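Piwi domain-containing protein (Vanderwaltozyma polyspora, PDB 5THE) is an Argonaute of budding yeast, here represented by its C-terminal lobe, which probably binds guide RNA and takes part in RNA target cleavage. Local coordinates at residues K122-K134 with T164-L177. Residues are numbered along the deposited sequence; the frame is centred on the assembly and turned at random.
Sequences KPILINQFGPPIK and TFETSPGEISLLNL
I126 crosses L174 at about a right angle, CD1 3.6 Å from L174 CB, where strand 124-127 of a parallel sheet in the Argonaute C-terminal lobe packs against helix 169-177. The N-to-C directions of strand and helix differ by 146°, roughly antiparallel. One end of this apolar seam is I124, meeting L177 tip to tip; at the other F129, its CG anti to the backbone N (chi1 177°), reaches L174 CD2 with CE2 and touches R202 and L203 of helix 197-210. G170 suits the first turn because a CB would run into F129 CA and N127 O; its N donates to Q128 O from above the carbonyl plane. S168 is the N-cap, its short side chain letting OG accept from E171 N. I133 and E166 form a single antiparallel bridge, I133 N giving E166 O a nearly straight bond (171°). F165 sets CB against P132 CB and CE1 3.2 Å from K134 O, and touches L512 and A515 of helix 490-515; an alanine here would keep CB but probably open a gap beside that helix and leave K134 O without the ring. E171 OE1, salt-bridged to R202, takes a 2.6 Å bond from a water that also donates to G130 O and accepts from S168 N.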
loop_
_atom_site.group_PDB
_atom_site.type_symbol
_atom_site.label_atom_id
_atom_site.label_comp_id
_atom_site.label_asym_id
_atom_site.label_seq_id
_atom_site.Cartn_x
_atom_site.Cartn_y
_atom_site.Cartn_z
ATOM N N LYS A 122 -14.938 17.515 22.651
ATOM C CA LYS A 122 -14.023 17.204 23.741
ATOM C C LYS A 122 -13.487 15.776 23.602
ATOM O O LYS A 122 -14.251 14.854 23.286
ATOM C CB LYS A 122 -14.739 17.362 25.085
ATOM C CG LYS A 122 -13.842 17.227 26.299
ATOM C CD LYS A 122 -12.846 18.386 26.377
ATOM C CE LYS A 122 -11.928 18.247 27.591
ATOM N NZ LYS A 122 -10.890 19.319 27.662
ATOM N N PRO A 123 -12.189 15.556 23.828
ATOM C CA PRO A 123 -11.656 14.187 23.825
ATOM C C PRO A 123 -12.331 13.298 24.862
ATOM O O PRO A 123 -12.692 13.734 25.957
ATOM C CB PRO A 123 -10.170 14.384 24.152
ATOM C CG PRO A 123 -9.861 15.744 23.617
ATOM C CD PRO A 123 -11.117 16.564 23.872
ATOM N N ILE A 124 -12.476 12.028 24.511
ATOM C CA ILE A 124 -13.177 11.055 25.341
ATOM C C ILE A 124 -12.174 10.049 25.877
ATOM O O ILE A 124 -11.367 9.498 25.118
ATOM C CB ILE A 124 -14.286 10.353 24.549
ATOM C CG1 ILE A 124 -15.360 11.373 24.170
ATOM C CG2 ILE A 124 -14.834 9.179 25.345
ATOM C CD1 ILE A 124 -16.391 10.818 23.249
ATOM N N LEU A 125 -12.235 9.802 27.179
ATOM C CA LEU A 125 -11.347 8.868 27.850
ATOM C C LEU A 125 -12.043 7.522 27.994
ATOM O O LEU A 125 -13.173 7.450 28.488
ATOM C CB LEU A 125 -10.931 9.408 29.222
ATOM C CG LEU A 125 -10.085 8.459 30.080
ATOM C CD1 LEU A 125 -8.762 8.166 29.405
ATOM C CD2 LEU A 125 -9.833 9.040 31.477
ATOM N N ILE A 126 -11.375 6.462 27.556
ATOM C CA ILE A 126 -11.884 5.099 27.695
ATOM C C ILE A 126 -10.889 4.284 28.512
ATOM O O ILE A 126 -9.739 4.084 28.092
ATOM C CB ILE A 126 -12.146 4.449 26.329
ATOM C CG1 ILE A 126 -13.319 5.160 25.646
ATOM C CG2 ILE A 126 -12.385 2.955 26.490
ATOM C CD1 ILE A 126 -14.067 4.318 24.663
ATOM N N ASN A 127 -11.329 3.807 29.671
ATOM C CA ASN A 127 -10.518 2.964 30.533
ATOM C C ASN A 127 -10.871 1.504 30.307
ATOM O O ASN A 127 -11.950 1.184 29.812
ATOM C CB ASN A 127 -10.734 3.324 32.006
ATOM C CG ASN A 127 -10.221 4.696 32.343
ATOM O OD1 ASN A 127 -9.059 5.004 32.099
ATOM N ND2 ASN A 127 -11.085 5.538 32.905
ATOM N N GLN A 128 -9.936 0.619 30.675
ATOM C CA GLN A 128 -10.189 -0.816 30.715
ATOM C C GLN A 128 -10.626 -1.350 29.360
ATOM O O GLN A 128 -11.485 -2.227 29.272
ATOM C CB GLN A 128 -11.230 -1.158 31.782
ATOM C CG GLN A 128 -10.847 -0.667 33.168
ATOM C CD GLN A 128 -11.802 -1.156 34.241
ATOM O OE1 GLN A 128 -11.395 -1.819 35.193
ATOM N NE2 GLN A 128 -13.073 -0.828 34.092
ATOM N N PHE A 129 -10.042 -0.819 28.289
ATOM C CA PHE A 129 -10.271 -1.377 26.970
ATOM C C PHE A 129 -9.211 -2.431 26.680
ATOM O O PHE A 129 -8.013 -2.198 26.888
ATOM C CB PHE A 129 -10.255 -0.304 25.879
ATOM C CG PHE A 129 -10.428 -0.872 24.504
ATOM C CD1 PHE A 129 -9.325 -1.331 23.782
ATOM C CD2 PHE A 129 -11.696 -0.993 23.946
ATOM C CE1 PHE A 129 -9.482 -1.895 22.523
ATOM C CE2 PHE A 129 -11.866 -1.549 22.680
ATOM C CZ PHE A 129 -10.759 -1.997 21.964
ATOM N N GLY A 130 -9.651 -3.579 26.189
ATOM C CA GLY A 130 -8.752 -4.651 25.849
ATOM C C GLY A 130 -9.506 -5.821 25.261
ATOM O O GLY A 130 -10.730 -5.776 25.070
ATOM N N PRO A 131 -8.784 -6.897 24.960
ATOM C CA PRO A 131 -9.445 -8.100 24.475
ATOM C C PRO A 131 -10.429 -8.616 25.503
ATOM O O PRO A 131 -10.284 -8.361 26.714
ATOM C CB PRO A 131 -8.281 -9.081 24.263
ATOM C CG PRO A 131 -7.197 -8.573 25.130
ATOM C CD PRO A 131 -7.336 -7.088 25.129
ATOM N N PRO A 132 -11.455 -9.343 25.066
ATOM C CA PRO A 132 -12.355 -10.005 26.018
ATOM C C PRO A 132 -11.577 -10.868 27.006
ATOM O O PRO A 132 -10.562 -11.476 26.668
ATOM C CB PRO A 132 -13.261 -10.855 25.117
ATOM C CG PRO A 132 -13.175 -10.200 23.749
ATOM C CD PRO A 132 -11.767 -9.679 23.664
ATOM N N ILE A 133 -12.061 -10.919 28.235
ATOM C CA ILE A 133 -11.309 -11.509 29.339
ATOM C C ILE A 133 -11.625 -12.995 29.477
ATOM O O ILE A 133 -12.776 -13.425 29.324
ATOM C CB ILE A 133 -11.599 -10.758 30.652
ATOM C CG1 ILE A 133 -11.322 -9.257 30.484
ATOM C CG2 ILE A 133 -10.758 -11.331 31.788
ATOM C CD1 ILE A 133 -12.575 -8.393 30.416
ATOM N N LYS A 134 -10.580 -13.770 29.776
ATOM C CA LYS A 134 -10.619 -15.196 30.148
ATOM C C LYS A 134 -11.282 -16.045 29.085
ATOM O O LYS A 134 -10.629 -16.911 28.502
ATOM C CB LYS A 134 -11.310 -15.413 31.512
ATOM C CG LYS A 134 -12.799 -15.704 31.448
ATOM C CD LYS A 134 -13.399 -15.995 32.822
ATOM C CE LYS A 134 -12.951 -17.350 33.338
ATOM N NZ LYS A 134 -13.245 -18.419 32.341
ATOM N N THR A 164 -15.349 -19.120 28.599
ATOM C CA THR A 164 -16.341 -18.056 28.531
ATOM C C THR A 164 -15.609 -16.719 28.570
ATOM O O THR A 164 -14.552 -16.597 29.191
ATOM C CB THR A 164 -17.357 -18.160 29.676
ATOM O OG1 THR A 164 -18.174 -16.984 29.706
ATOM C CG2 THR A 164 -16.643 -18.306 31.008
ATOM N N PHE A 165 -16.166 -15.721 27.891
ATOM C CA PHE A 165 -15.511 -14.424 27.783
ATOM C C PHE A 165 -16.468 -13.319 28.182
ATOM O O PHE A 165 -17.643 -13.339 27.808
ATOM C CB PHE A 165 -15.014 -14.170 26.364
ATOM C CG PHE A 165 -14.160 -15.265 25.829
ATOM C CD1 PHE A 165 -12.804 -15.310 26.118
ATOM C CD2 PHE A 165 -14.715 -16.272 25.065
ATOM C CE1 PHE A 165 -12.014 -16.331 25.631
ATOM C CE2 PHE A 165 -13.938 -17.291 24.579
ATOM C CZ PHE A 165 -12.585 -17.326 24.856
ATOM N N GLU A 166 -15.967 -12.356 28.940
ATOM C CA GLU A 166 -16.719 -11.141 29.203
ATOM C C GLU A 166 -16.053 -9.992 28.454
ATOM O O GLU A 166 -14.821 -9.863 28.457
ATOM C CB GLU A 166 -16.846 -10.870 30.710
ATOM C CG GLU A 166 -15.878 -9.889 31.337
ATOM C CD GLU A 166 -16.257 -9.564 32.777
ATOM O OE1 GLU A 166 -16.604 -8.394 33.062
ATOM O OE2 GLU A 166 -16.223 -10.486 33.622
ATOM N N THR A 167 -16.870 -9.226 27.740
ATOM C CA THR A 167 -16.393 -8.069 27.000
ATOM C C THR A 167 -15.795 -7.055 27.965
ATOM O O THR A 167 -16.379 -6.769 29.014
ATOM C CB THR A 167 -17.559 -7.457 26.223
ATOM O OG1 THR A 167 -18.104 -8.443 25.341
ATOM C CG2 THR A 167 -17.124 -6.232 25.415
ATOM N N SER A 168 -14.625 -6.521 27.616
ATOM C CA SER A 168 -13.981 -5.552 28.486
ATOM C C SER A 168 -14.905 -4.354 28.696
ATOM O O SER A 168 -15.716 -4.023 27.828
ATOM C CB SER A 168 -12.641 -5.095 27.906
ATOM O OG SER A 168 -12.803 -4.224 26.793
ATOM N N PRO A 169 -14.830 -3.706 29.859
ATOM C CA PRO A 169 -15.676 -2.522 30.079
ATOM C C PRO A 169 -15.382 -1.414 29.090
ATOM O O PRO A 169 -16.297 -0.673 28.701
ATOM C CB PRO A 169 -15.335 -2.103 31.517
ATOM C CG PRO A 169 -14.737 -3.335 32.147
ATOM C CD PRO A 169 -14.038 -4.067 31.046
ATOM N N GLY A 170 -14.121 -1.276 28.668
ATOM C CA GLY A 170 -13.796 -0.269 27.676
ATOM C C GLY A 170 -14.460 -0.541 26.341
ATOM O O GLY A 170 -14.956 0.380 25.685
ATOM N N GLU A 171 -14.474 -1.807 25.912
ATOM C CA GLU A 171 -15.133 -2.117 24.648
ATOM C C GLU A 171 -16.630 -1.836 24.733
ATOM O O GLU A 171 -17.240 -1.377 23.760
ATOM C CB GLU A 171 -14.877 -3.565 24.243
ATOM C CG GLU A 171 -15.705 -3.976 23.036
ATOM C CD GLU A 171 -15.252 -5.277 22.386
ATOM O OE1 GLU A 171 -14.104 -5.718 22.614
ATOM O OE2 GLU A 171 -16.048 -5.847 21.622
ATOM N N ILE A 172 -17.235 -2.075 25.894
ATOM C CA ILE A 172 -18.654 -1.768 26.045
ATOM C C ILE A 172 -18.883 -0.274 25.875
ATOM O O ILE A 172 -19.793 0.153 25.155
ATOM C CB ILE A 172 -19.178 -2.285 27.400
ATOM C CG1 ILE A 172 -19.254 -3.809 27.378
ATOM C CG2 ILE A 172 -20.542 -1.694 27.707
ATOM C CD1 ILE A 172 -19.659 -4.405 28.708
ATOM N N SER A 173 -18.038 0.543 26.509
ATOM C CA SER A 173 -18.164 1.990 26.369
ATOM C C SER A 173 -17.950 2.422 24.928
ATOM O O SER A 173 -18.691 3.264 24.411
ATOM C CB SER A 173 -17.163 2.711 27.271
ATOM O OG SER A 173 -17.305 2.307 28.614
ATOM N N LEU A 174 -16.921 1.872 24.273
ATOM C CA LEU A 174 -16.615 2.276 22.906
ATOM C C LEU A 174 -17.724 1.848 21.952
ATOM O O LEU A 174 -18.129 2.619 21.077
ATOM C CB LEU A 174 -15.269 1.687 22.471
ATOM C CG LEU A 174 -14.847 2.037 21.037
ATOM C CD1 LEU A 174 -14.557 3.533 20.915
ATOM C CD2 LEU A 174 -13.651 1.198 20.567
ATOM N N LEU A 175 -18.227 0.623 22.116
ATOM C CA LEU A 175 -19.358 0.160 21.320
ATOM C C LEU A 175 -20.526 1.118 21.420
ATOM O O LEU A 175 -21.171 1.434 20.414
ATOM C CB LEU A 175 -19.789 -1.231 21.778
ATOM C CG LEU A 175 -18.849 -2.366 21.392
ATOM C CD1 LEU A 175 -19.373 -3.684 21.930
ATOM C CD2 LEU A 175 -18.678 -2.416 19.886
ATOM N N ASN A 176 -20.815 1.592 22.631
ATOM C CA ASN A 176 -21.878 2.572 22.794
ATOM C C ASN A 176 -21.523 3.877 22.097
ATOM O O ASN A 176 -22.379 4.514 21.471
ATOM C CB ASN A 176 -22.144 2.811 24.278
ATOM C CG ASN A 176 -23.306 3.746 24.501
ATOM O OD1 ASN A 176 -24.460 3.369 24.296
ATOM N ND2 ASN A 176 -23.011 4.978 24.902
ATOM N N LEU A 177 -20.257 4.285 22.194
ATOM C CA LEU A 177 -19.810 5.506 21.539
ATOM C C LEU A 177 -19.964 5.409 20.024
ATOM O O LEU A 177 -20.406 6.364 19.375
ATOM C CB LEU A 177 -18.357 5.777 21.931
ATOM C CG LEU A 177 -17.717 7.121 21.597
ATOM C CD1 LEU A 177 -16.497 7.338 22.485
ATOM C CD2 LEU A 177 -17.324 7.215 20.115
HETATM O O HOH W 1 -13.501 -6.544 24.980
#